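Local coordinates for DNA endonuclease I-CvuI (Chlorella vulgaris, PDB 5A78), which is a LAGLIDADG-family endonuclease that probably cleaves DNA in intron homing, and binds it as a dimer of identical subunits, at residues A27-R32 with R143-E148; L10-L15 with E92-Y97. All blocks are in the same frame, centred on the assembly; numbering follows the deposited sequence.

Interaction 1: residues A27-R32 with R143-E148; sequences AQIVSR and RTILAE. With nucleotides of chain D.
Ile29 points from strand 23-31 toward the 143-148 segment, and the tight part of the contact forms round it. Ile29 CG2 lies 3.9 Å from CG1 of Ile145, the two side chains crossing at a slant. The other branch leaves beside the backbone N (chi1 -62°) and carries Ile29 CD1 to 3.6 Å from the backbone N of Ala147, at the first turn of helix 147-156. Tyr39, Ala128 and Asp132 close in on Ile29, and Asp132 also accepts the N-H of Ala147. Leu146, turned away, forms the loose margin beside exposed Thr144 and Glu148. The DNA-facing side is polar, with Arg143 partly exposed. Bent at chi3, Arg143 brings its guanidinium edge to the carbonyl of Ala27; NH1 is modelled doubtfully close to that oxygen, and the bond from NH2 is weak. On its NE/NH2 side, Arg143 NH2 reaches OP2 of DC17 of chain D at 3.2 Å, and NE bonds OP1 of the same phosphate. Just past the strand, Arg32 NH2 lies 3.1 Å from O4 of DT21 of chain D, in the guanidinium plane. Arg143 thus joins a strand carbonyl to a phosphate, whose charge it would probably offset, while Arg32 bonds a thymine O4, consistent with base recognition.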
ATOM      1  N   ALA B  27      -0.042 -14.343 -11.826  1.00 38.22           N
ATOM      2  CA  ALA B  27      -0.304 -15.556 -12.571  1.00 37.42           C
ATOM      3  C   ALA B  27       1.030 -16.150 -12.953  1.00 37.93           C
ATOM      4  O   ALA B  27       1.716 -15.625 -13.832  1.00 37.69           O
ATOM      5  CB  ALA B  27      -1.137 -15.273 -13.794  1.00 35.41           C
ATOM      6  N   GLN B  28       1.395 -17.229 -12.267  1.00 38.79           N
ATOM      7  CA  GLN B  28       2.652 -17.922 -12.509  1.00 41.12           C
ATOM      8  C   GLN B  28       2.432 -19.259 -13.192  1.00 41.67           C
ATOM      9  O   GLN B  28       1.371 -19.873 -13.073  1.00 39.92           O
ATOM     10  CB  GLN B  28       3.409 -18.166 -11.203  1.00 37.94           C
ATOM     11  CG  GLN B  28       2.838 -17.433 -10.026  1.00 44.09           C
ATOM     12  CD  GLN B  28       3.686 -17.586  -8.784  1.00 44.80           C
ATOM     13  OE1 GLN B  28       4.808 -18.103  -8.840  1.00 47.14           O
ATOM     14  NE2 GLN B  28       3.160 -17.132  -7.658  1.00 38.16           N
ATOM     15  N   ILE B  29       3.461 -19.706 -13.896  1.00 42.50           N
ATOM     16  CA  ILE B  29       3.499 -21.056 -14.417  1.00 44.67           C
ATOM     17  C   ILE B  29       4.303 -21.940 -13.455  1.00 46.49           C
ATOM     18  O   ILE B  29       5.509 -21.785 -13.349  1.00 46.86           O
ATOM     19  CB  ILE B  29       4.116 -21.075 -15.824  1.00 42.49           C
ATOM     20  CG1 ILE B  29       3.254 -20.244 -16.776  1.00 41.73           C
ATOM     21  CG2 ILE B  29       4.255 -22.496 -16.330  1.00 37.77           C
ATOM     22  CD1 ILE B  29       3.991 -19.737 -18.007  1.00 38.34           C
ATOM     23  N   VAL B  30       3.659 -22.849 -12.726  1.00 41.99           N
ATOM     24  CA  VAL B  30       4.448 -23.695 -11.840  1.00 39.94           C
ATOM     25  C   VAL B  30       4.565 -25.082 -12.434  1.00 43.69           C
ATOM     26  O   VAL B  30       3.588 -25.664 -12.915  1.00 43.64           O
ATOM     27  CB  VAL B  30       3.874 -23.770 -10.393  1.00 40.78           C
ATOM     28  CG1 VAL B  30       3.659 -22.382  -9.846  1.00 40.99           C
ATOM     29  CG2 VAL B  30       2.583 -24.572 -10.322  1.00 42.86           C
ATOM     30  N   SER B  31       5.788 -25.595 -12.447  1.00 44.94           N
ATOM     31  CA  SER B  31       5.988 -26.960 -12.878  1.00 42.98           C
ATOM     32  C   SER B  31       5.452 -27.861 -11.766  1.00 43.38           C
ATOM     33  O   SER B  31       5.532 -27.524 -10.583  1.00 42.77           O
ATOM     34  CB  SER B  31       7.460 -27.241 -13.192  1.00 42.50           C
ATOM     35  OG  SER B  31       8.233 -27.318 -12.013  1.00 46.04           O
ATOM     36  N   ARG B  32       4.843 -28.959 -12.186  1.00 40.25           N
ATOM     37  CA  ARG B  32       4.223 -29.952 -11.367  1.00 41.21           C
ATOM     38  C   ARG B  32       4.478 -31.272 -12.040  1.00 46.72           C
ATOM     39  O   ARG B  32       3.861 -31.585 -13.027  1.00 43.84           O
ATOM     40  CB  ARG B  32       2.753 -29.750 -11.381  1.00 38.03           C
ATOM     41  CG  ARG B  32       2.344 -28.454 -10.797  1.00 42.70           C
ATOM     42  CD  ARG B  32       2.902 -28.330  -9.424  1.00 41.15           C
ATOM     43  NE  ARG B  32       2.482 -29.450  -8.626  1.00 39.61           N
ATOM     44  CZ  ARG B  32       2.720 -29.547  -7.341  1.00 44.07           C
ATOM     45  NH1 ARG B  32       3.373 -28.591  -6.739  1.00 40.86           N
ATOM     46  NH2 ARG B  32       2.330 -30.603  -6.675  1.00 39.78           N
ATOM     47  N   ARG B 143      11.132 -13.935 -13.041  1.00 70.68           N
ATOM     48  CA  ARG B 143      10.568 -15.158 -13.661  1.00 64.79           C
ATOM     49  C   ARG B 143      11.469 -15.974 -14.602  1.00 66.88           C
ATOM     50  O   ARG B 143      11.900 -15.481 -15.607  1.00 67.48           O
ATOM     51  CB  ARG B 143       9.315 -14.780 -14.445  1.00 63.12           C
ATOM     52  CG  ARG B 143       8.038 -15.421 -13.981  1.00 52.10           C
ATOM     53  CD  ARG B 143       6.832 -15.039 -14.840  1.00 45.50           C
ATOM     54  NE  ARG B 143       5.875 -14.225 -14.115  1.00 45.13           N
ATOM     55  CZ  ARG B 143       4.570 -14.386 -14.087  1.00 38.87           C
ATOM     56  NH1 ARG B 143       3.977 -15.338 -14.731  1.00 36.79           N
ATOM     57  NH2 ARG B 143       3.850 -13.567 -13.397  1.00 42.35           N
ATOM     58  N   THR B 144      11.719 -17.239 -14.296  1.00 67.32           N
ATOM     59  CA  THR B 144      12.566 -18.078 -15.139  1.00 68.63           C
ATOM     60  C   THR B 144      11.746 -18.927 -16.080  1.00 66.03           C
ATOM     61  O   THR B 144      12.211 -19.346 -17.118  1.00 70.93           O
ATOM     62  CB  THR B 144      13.423 -19.025 -14.307  1.00 68.11           C
ATOM     63  OG1 THR B 144      12.616 -20.084 -13.806  1.00 72.90           O
ATOM     64  CG2 THR B 144      13.992 -18.309 -13.150  1.00 61.76           C
ATOM     65  N   ILE B 145      10.519 -19.169 -15.670  1.00 60.40           N
ATOM     66  CA  ILE B 145       9.590 -20.041 -16.348  1.00 59.81           C
ATOM     67  C   ILE B 145       8.475 -19.386 -17.146  1.00 57.96           C
ATOM     68  O   ILE B 145       7.551 -18.837 -16.614  1.00 64.26           O
ATOM     69  CB  ILE B 145       8.969 -20.960 -15.314  1.00 61.66           C
ATOM     70  CG1 ILE B 145       8.161 -22.031 -15.972  1.00 54.44           C
ATOM     71  CG2 ILE B 145       8.145 -20.168 -14.339  1.00 60.86           C
ATOM     72  CD1 ILE B 145       8.641 -23.369 -15.527  1.00 59.10           C
ATOM     73  N   LEU B 146       8.550 -19.493 -18.451  1.00 53.07           N
ATOM     74  CA  LEU B 146       7.667 -18.752 -19.312  1.00 54.75           C
ATOM     75  C   LEU B 146       6.892 -19.649 -20.240  1.00 53.69           C
ATOM     76  O   LEU B 146       7.118 -20.826 -20.291  1.00 54.42           O
ATOM     77  CB  LEU B 146       8.497 -17.781 -20.124  1.00 57.10           C
ATOM     78  CG  LEU B 146       9.552 -17.097 -19.284  1.00 58.43           C
ATOM     79  CD1 LEU B 146      10.837 -16.981 -20.066  1.00 58.05           C
ATOM     80  CD2 LEU B 146       9.052 -15.739 -18.839  1.00 60.31           C
ATOM     81  N   ALA B 147       5.979 -19.079 -20.987  1.00 46.11           N
ATOM     82  CA  ALA B 147       5.124 -19.888 -21.846  1.00 48.38           C
ATOM     83  C   ALA B 147       5.934 -20.707 -22.825  1.00 50.94           C
ATOM     84  O   ALA B 147       5.631 -21.878 -23.045  1.00 47.10           O
ATOM     85  CB  ALA B 147       4.133 -19.032 -22.584  1.00 43.06           C
ATOM     86  N   GLU B 148       6.978 -20.094 -23.379  1.00 53.71           N
ATOM     87  CA  GLU B 148       7.869 -20.755 -24.333  1.00 53.99           C
ATOM     88  C   GLU B 148       8.422 -22.087 -23.787  1.00 54.42           C
ATOM     89  O   GLU B 148       8.658 -23.025 -24.559  1.00 53.68           O
ATOM     90  CB  GLU B 148       9.003 -19.793 -24.731  1.00 54.23           C
ATOM     91  CG  GLU B 148      10.399 -20.396 -24.830  1.00 61.11           C
ATOM     92  CD  GLU B 148      11.473 -19.352 -25.153  1.00 73.91           C
ATOM     93  OE1 GLU B 148      11.118 -18.179 -25.413  1.00 71.99           O
ATOM     94  OE2 GLU B 148      12.677 -19.699 -25.134  1.00 78.36           O
TER
ATOM     95  P    DC D  17       6.589 -12.536 -10.828  1.00 46.99           P
ATOM     96  OP1  DC D  17       7.631 -12.876 -11.817  1.00 43.24           O
ATOM     97  OP2  DC D  17       5.395 -11.781 -11.262  1.00 46.94           O
ATOM     98  O5'  DC D  17       6.075 -13.880 -10.108  1.00 45.42           O
ATOM     99  C5'  DC D  17       6.747 -15.116 -10.321  1.00 42.44           C
ATOM    100  C4'  DC D  17       8.122 -15.132  -9.673  1.00 43.12           C
ATOM    101  O4'  DC D  17       8.058 -14.475  -8.381  1.00 44.94           O
ATOM    102  C3'  DC D  17       8.657 -16.526  -9.390  1.00 45.44           C
ATOM    103  O3'  DC D  17       9.396 -17.020 -10.517  1.00 50.80           O
ATOM    104  C2'  DC D  17       9.549 -16.320  -8.171  1.00 44.10           C
ATOM    105  C1'  DC D  17       8.852 -15.174  -7.434  1.00 43.02           C
ATOM    106  N1   DC D  17       7.964 -15.595  -6.258  1.00 40.93           N
ATOM    107  C2   DC D  17       8.539 -16.171  -5.122  1.00 37.08           C
ATOM    108  O2   DC D  17       9.758 -16.370  -5.096  1.00 37.17           O
ATOM    109  N3   DC D  17       7.735 -16.515  -4.081  1.00 40.80           N
ATOM    110  C4   DC D  17       6.424 -16.288  -4.143  1.00 38.82           C
ATOM    111  N4   DC D  17       5.687 -16.625  -3.091  1.00 35.76           N
ATOM    112  C5   DC D  17       5.820 -15.686  -5.283  1.00 38.62           C
ATOM    113  C6   DC D  17       6.618 -15.356  -6.303  1.00 40.13           C
ATOM    114  P    DG D  18       8.971 -18.418 -11.202  1.00 53.16           P
ATOM    115  OP1  DG D  18       9.513 -18.477 -12.578  1.00 62.59           O
ATOM    116  OP2  DG D  18       7.521 -18.601 -10.950  1.00 47.59           O
ATOM    117  O5'  DG D  18       9.706 -19.522 -10.327  1.00 45.76           O
ATOM    118  C5'  DG D  18      11.076 -19.396 -10.005  1.00 44.73           C
ATOM    119  C4'  DG D  18      11.397 -20.285  -8.819  1.00 46.51           C
ATOM    120  O4'  DG D  18      10.703 -19.782  -7.633  1.00 43.29           O
ATOM    121  C3'  DG D  18      10.957 -21.752  -8.993  1.00 42.46           C
ATOM    122  O3'  DG D  18      11.977 -22.631  -8.528  1.00 46.83           O
ATOM    123  C2'  DG D  18       9.697 -21.845  -8.149  1.00 39.17           C
ATOM    124  C1'  DG D  18       9.973 -20.837  -7.039  1.00 41.65           C
ATOM    125  N9   DG D  18       8.738 -20.322  -6.466  1.00 36.78           N
ATOM    126  C8   DG D  18       7.693 -19.744  -7.142  1.00 36.93           C
ATOM    127  N7   DG D  18       6.690 -19.436  -6.377  1.00 35.29           N
ATOM    128  C5   DG D  18       7.092 -19.846  -5.112  1.00 35.68           C
ATOM    129  C6   DG D  18       6.421 -19.764  -3.875  1.00 38.52           C
ATOM    130  O6   DG D  18       5.299 -19.299  -3.642  1.00 41.20           O
ATOM    131  N1   DG D  18       7.178 -20.305  -2.836  1.00 39.14           N
ATOM    132  C2   DG D  18       8.431 -20.846  -2.979  1.00 38.98           C
ATOM    133  N2   DG D  18       9.005 -21.317  -1.864  1.00 38.94           N
ATOM    134  N3   DG D  18       9.075 -20.918  -4.133  1.00 39.60           N
ATOM    135  C4   DG D  18       8.344 -20.404  -5.153  1.00 37.02           C
ATOM    136  P    DT D  21       8.643 -31.470   2.242  1.00 58.53           P
ATOM    137  OP1  DT D  21       9.487 -31.563   3.457  1.00 69.16           O
ATOM    138  OP2  DT D  21       8.684 -32.541   1.222  1.00 54.70           O
ATOM    139  O5'  DT D  21       7.121 -31.308   2.710  1.00 52.87           O
ATOM    140  C5'  DT D  21       6.639 -30.039   3.124  1.00 45.67           C
ATOM    141  C4'  DT D  21       5.139 -30.083   3.345  1.00 44.09           C
ATOM    142  O4'  DT D  21       4.433 -29.557   2.184  1.00 45.06           O
ATOM    143  C3'  DT D  21       4.573 -31.477   3.600  1.00 47.75           C
ATOM    144  O3'  DT D  21       3.685 -31.404   4.686  1.00 49.10           O
ATOM    145  C2'  DT D  21       3.854 -31.828   2.284  1.00 45.33           C
ATOM    146  C1'  DT D  21       3.401 -30.452   1.808  1.00 48.41           C
ATOM    147  N1   DT D  21       3.206 -30.336   0.330  1.00 41.04           N
ATOM    148  C2   DT D  21       2.005 -29.856  -0.166  1.00 39.90           C
ATOM    149  O2   DT D  21       1.062 -29.540   0.538  1.00 37.36           O
ATOM    150  N3   DT D  21       1.949 -29.753  -1.533  1.00 39.88           N
ATOM    151  C4   DT D  21       2.940 -30.083  -2.432  1.00 38.48           C
ATOM    152  O4   DT D  21       2.788 -29.966  -3.633  1.00 40.90           O
ATOM    153  C5   DT D  21       4.165 -30.582  -1.857  1.00 41.74           C
ATOM    154  C7   DT D  21       5.306 -30.974  -2.749  1.00 39.80           C
ATOM    155  C6   DT D  21       4.243 -30.676  -0.516  1.00 43.55           C
TER

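Interaction 2: residues L10-L15 with E92-Y97; sequences LKFAWL and EKLLPY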
ATOM      1  N   LEU B  10     -17.563   0.432   1.144  1.00 56.01           N
ATOM      2  CA  LEU B  10     -16.496   1.263   1.682  1.00 52.59           C
ATOM      3  C   LEU B  10     -15.304   0.417   2.124  1.00 54.22           C
ATOM      4  O   LEU B  10     -14.166   0.877   2.053  1.00 51.73           O
ATOM      5  CB  LEU B  10     -16.998   2.118   2.851  1.00 54.80           C
ATOM      6  CG  LEU B  10     -17.821   3.369   2.527  1.00 55.88           C
ATOM      7  CD1 LEU B  10     -18.389   3.983   3.794  1.00 57.51           C
ATOM      8  CD2 LEU B  10     -16.978   4.388   1.783  1.00 53.76           C
ATOM      9  N   LYS B  11     -15.561  -0.812   2.584  1.00 52.11           N
ATOM     10  CA  LYS B  11     -14.477  -1.729   2.960  1.00 50.60           C
ATOM     11  C   LYS B  11     -13.780  -2.315   1.727  1.00 50.59           C
ATOM     12  O   LYS B  11     -12.563  -2.518   1.723  1.00 47.83           O
ATOM     13  CB  LYS B  11     -14.988  -2.867   3.856  1.00 53.88           C
ATOM     14  CG  LYS B  11     -15.389  -2.437   5.272  1.00 59.20           C
ATOM     15  CD  LYS B  11     -14.162  -2.170   6.164  1.00 59.25           C
ATOM     16  CE  LYS B  11     -14.252  -2.882   7.517  1.00 60.65           C
ATOM     17  NZ  LYS B  11     -12.915  -3.217   8.103  1.00 59.10           N
ATOM     18  N   PHE B  12     -14.552  -2.588   0.681  1.00 51.31           N
ATOM     19  CA  PHE B  12     -13.977  -3.084  -0.563  1.00 49.97           C
ATOM     20  C   PHE B  12     -13.131  -1.991  -1.227  1.00 48.05           C
ATOM     21  O   PHE B  12     -12.085  -2.271  -1.817  1.00 42.66           O
ATOM     22  CB  PHE B  12     -15.076  -3.574  -1.507  1.00 51.91           C
ATOM     23  CG  PHE B  12     -15.715  -4.863  -1.072  1.00 47.79           C
ATOM     24  CD1 PHE B  12     -14.950  -5.869  -0.504  1.00 48.06           C
ATOM     25  CD2 PHE B  12     -17.072  -5.073  -1.240  1.00 50.03           C
ATOM     26  CE1 PHE B  12     -15.532  -7.063  -0.096  1.00 50.45           C
ATOM     27  CE2 PHE B  12     -17.665  -6.262  -0.830  1.00 54.00           C
ATOM     28  CZ  PHE B  12     -16.891  -7.256  -0.256  1.00 49.79           C
ATOM     29  N   ALA B  13     -13.579  -0.744  -1.110  1.00 49.23           N
ATOM     30  CA  ALA B  13     -12.820   0.389  -1.633  1.00 47.10           C
ATOM     31  C   ALA B  13     -11.522   0.588  -0.844  1.00 44.33           C
ATOM     32  O   ALA B  13     -10.458   0.825  -1.431  1.00 40.65           O
ATOM     33  CB  ALA B  13     -13.659   1.660  -1.601  1.00 47.66           C
ATOM     34  N   TRP B  14     -11.612   0.487   0.482  1.00 42.13           N
ATOM     35  CA  TRP B  14     -10.429   0.564   1.331  1.00 38.67           C
ATOM     36  C   TRP B  14      -9.494  -0.577   0.982  1.00 38.24           C
ATOM     37  O   TRP B  14      -8.283  -0.393   0.892  1.00 35.47           O
ATOM     38  CB  TRP B  14     -10.798   0.512   2.823  1.00 43.06           C
ATOM     39  CG  TRP B  14      -9.597   0.420   3.731  1.00 40.24           C
ATOM     40  CD1 TRP B  14      -8.917   1.460   4.303  1.00 37.89           C
ATOM     41  CD2 TRP B  14      -8.926  -0.775   4.157  1.00 36.88           C
ATOM     42  NE1 TRP B  14      -7.868   0.986   5.053  1.00 37.87           N
ATOM     43  CE2 TRP B  14      -7.856  -0.388   4.986  1.00 36.76           C
ATOM     44  CE3 TRP B  14      -9.136  -2.141   3.929  1.00 41.48           C
ATOM     45  CZ2 TRP B  14      -6.988  -1.308   5.579  1.00 35.78           C
ATOM     46  CZ3 TRP B  14      -8.272  -3.060   4.524  1.00 39.27           C
ATOM     47  CH2 TRP B  14      -7.212  -2.636   5.335  1.00 35.42           C
ATOM     48  N   LEU B  15     -10.066  -1.762   0.779  1.00 40.36           N
ATOM     49  CA  LEU B  15      -9.267  -2.945   0.489  1.00 39.02           C
ATOM     50  C   LEU B  15      -8.611  -2.841  -0.874  1.00 37.23           C
ATOM     51  O   LEU B  15      -7.431  -3.171  -1.039  1.00 35.76           O
ATOM     52  CB  LEU B  15     -10.110  -4.217   0.563  1.00 43.58           C
ATOM     53  CG  LEU B  15      -9.233  -5.431   0.256  1.00 41.97           C
ATOM     54  CD1 LEU B  15      -8.024  -5.417   1.185  1.00 39.89           C
ATOM     55  CD2 LEU B  15     -10.005  -6.737   0.393  1.00 43.15           C
ATOM     56  N   GLU B  92     -14.037  -9.618  -8.489  1.00 41.80           N
ATOM     57  CA  GLU B  92     -15.261  -8.916  -8.875  1.00 45.63           C
ATOM     58  C   GLU B  92     -15.747  -7.988  -7.769  1.00 44.73           C
ATOM     59  O   GLU B  92     -16.570  -7.106  -8.001  1.00 46.98           O
ATOM     60  CB  GLU B  92     -16.370  -9.913  -9.230  1.00 49.95           C
ATOM     61  CG  GLU B  92     -15.845 -11.241  -9.727  1.00 50.96           C
ATOM     62  CD  GLU B  92     -16.860 -12.066 -10.498  1.00 57.51           C
ATOM     63  OE1 GLU B  92     -18.033 -12.131 -10.063  1.00 67.08           O
ATOM     64  OE2 GLU B  92     -16.479 -12.658 -11.538  1.00 52.30           O
ATOM     65  N   LYS B  93     -15.254  -8.199  -6.557  1.00 45.49           N
ATOM     66  CA  LYS B  93     -15.620  -7.322  -5.465  1.00 42.78           C
ATOM     67  C   LYS B  93     -14.667  -6.141  -5.419  1.00 42.71           C
ATOM     68  O   LYS B  93     -15.045  -5.070  -4.969  1.00 47.31           O
ATOM     69  CB  LYS B  93     -15.635  -8.088  -4.140  1.00 43.61           C
ATOM     70  CG  LYS B  93     -16.819  -9.044  -4.017  1.00 46.24           C
ATOM     71  CD  LYS B  93     -16.796  -9.834  -2.713  1.00 45.60           C
ATOM     72  CE  LYS B  93     -15.496 -10.602  -2.576  1.00 47.32           C
ATOM     73  NZ  LYS B  93     -15.707 -12.076  -2.390  1.00 45.91           N
ATOM     74  N   LEU B  94     -13.443  -6.330  -5.904  1.00 40.75           N
ATOM     75  CA  LEU B  94     -12.438  -5.266  -5.892  1.00 41.80           C
ATOM     76  C   LEU B  94     -12.395  -4.455  -7.186  1.00 41.71           C
ATOM     77  O   LEU B  94     -12.138  -3.250  -7.165  1.00 36.09           O
ATOM     78  CB  LEU B  94     -11.050  -5.850  -5.624  1.00 37.83           C
ATOM     79  CG  LEU B  94     -10.896  -6.498  -4.257  1.00 42.72           C
ATOM     80  CD1 LEU B  94      -9.448  -6.897  -4.033  1.00 43.91           C
ATOM     81  CD2 LEU B  94     -11.385  -5.540  -3.177  1.00 40.05           C
ATOM     82  N   LEU B  95     -12.641  -5.145  -8.298  1.00 43.77           N
ATOM     83  CA  LEU B  95     -12.518  -4.608  -9.656  1.00 36.33           C
ATOM     84  C   LEU B  95     -13.022  -3.179  -9.863  1.00 39.50           C
ATOM     85  O   LEU B  95     -12.268  -2.346 -10.351  1.00 40.88           O
ATOM     86  CB  LEU B  95     -13.237  -5.545 -10.623  1.00 44.58           C
ATOM     87  CG  LEU B  95     -12.601  -5.871 -11.959  1.00 43.49           C
ATOM     88  CD1 LEU B  95     -11.112  -6.088 -11.801  1.00 41.29           C
ATOM     89  CD2 LEU B  95     -13.271  -7.136 -12.441  1.00 49.41           C
ATOM     90  N   PRO B  96     -14.282  -2.879  -9.479  1.00 42.00           N
ATOM     91  CA  PRO B  96     -14.760  -1.501  -9.652  1.00 45.43           C
ATOM     92  C   PRO B  96     -13.919  -0.438  -8.945  1.00 43.89           C
ATOM     93  O   PRO B  96     -13.982   0.723  -9.344  1.00 46.01           O
ATOM     94  CB  PRO B  96     -16.165  -1.534  -9.038  1.00 49.23           C
ATOM     95  CG  PRO B  96     -16.558  -2.966  -9.047  1.00 48.70           C
ATOM     96  CD  PRO B  96     -15.295  -3.713  -8.806  1.00 46.59           C
ATOM     97  N   TYR B  97     -13.143  -0.816  -7.935  1.00 39.51           N
ATOM     98  CA  TYR B  97     -12.386   0.174  -7.164  1.00 42.25           C
ATOM     99  C   TYR B  97     -10.889   0.107  -7.422  1.00 42.32           C
ATOM    100  O   TYR B  97     -10.179   1.076  -7.176  1.00 46.38           O
ATOM    101  CB  TYR B  97     -12.651   0.012  -5.662  1.00 39.35           C
ATOM    102  CG  TYR B  97     -14.123  -0.042  -5.336  1.00 43.75           C
ATOM    103  CD1 TYR B  97     -14.908   1.099  -5.409  1.00 43.22           C
ATOM    104  CD2 TYR B  97     -14.739  -1.246  -4.996  1.00 43.37           C
ATOM    105  CE1 TYR B  97     -16.262   1.053  -5.124  1.00 44.75           C
ATOM    106  CE2 TYR B  97     -16.094  -1.299  -4.709  1.00 44.87           C
ATOM    107  CZ  TYR B  97     -16.848  -0.141  -4.775  1.00 45.93           C
ATOM    108  OH  TYR B  97     -18.193  -0.170  -4.497  1.00 51.10           O
TER
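Phe12 and Lys93 meet ring to chain: the Lys93 CB sits over one face of the phenyl ring, 4.1 Å from its centroid and only 7° off the normal. The lysine chain then runs on across the ring, with CD 3.6 Å from Phe12 CZ, before bends at chi3 and chi4 carry the amine away to a weak hydrogen bond with Thr89 O. A second CH-pi contact lies beside it, where Ala13 CB stands over one face of the Tyr97 ring, displaced toward the rim, 4.3 Å from the centroid. Pro96 covers the opposite face, so the tyrosine is held between them, and its CE2 also touches CB of Phe12. Leu94 CD2 rests 3.6 Å from Phe12 O and 4.0 Å from Leu15 CD2. Further out, Leu64 backs both Phe12 and Leu15 from helix 55-64, and the backbone bond from Tyr97 N to Leu94 O holds the turn that presents the tyrosine. Ala13 packs on Ala13 of the second subunit, whose Leu10 meets Tyr97. This places the contact beside the paired helices at the dimer interface, as expected for helix 6-22, the LAGLIDADG helix of this endonuclease family.

Overall arrangement
The two contacts take up opposite sides of the chain's centre, 29 Å apart between their centres and about 14 Å between nearest atoms, and do not touch. Their link runs through the chain: helix 6-22, which supplies 10-15, passes directly into strand 23-31, which supplies most of 27-32. Interaction 1 is at the DNA itself, with nucleotides of chain D among its partners. Interaction 2 stands back, its nearest atom about 11 Å from the nucleic acid and the Leu15 side chain about 13 Å from a bound magnesium ion. One helix-strand unit therefore leads from the subunit interface to the DNA-binding face, and later parts of the chain pack against both the helix and the strand.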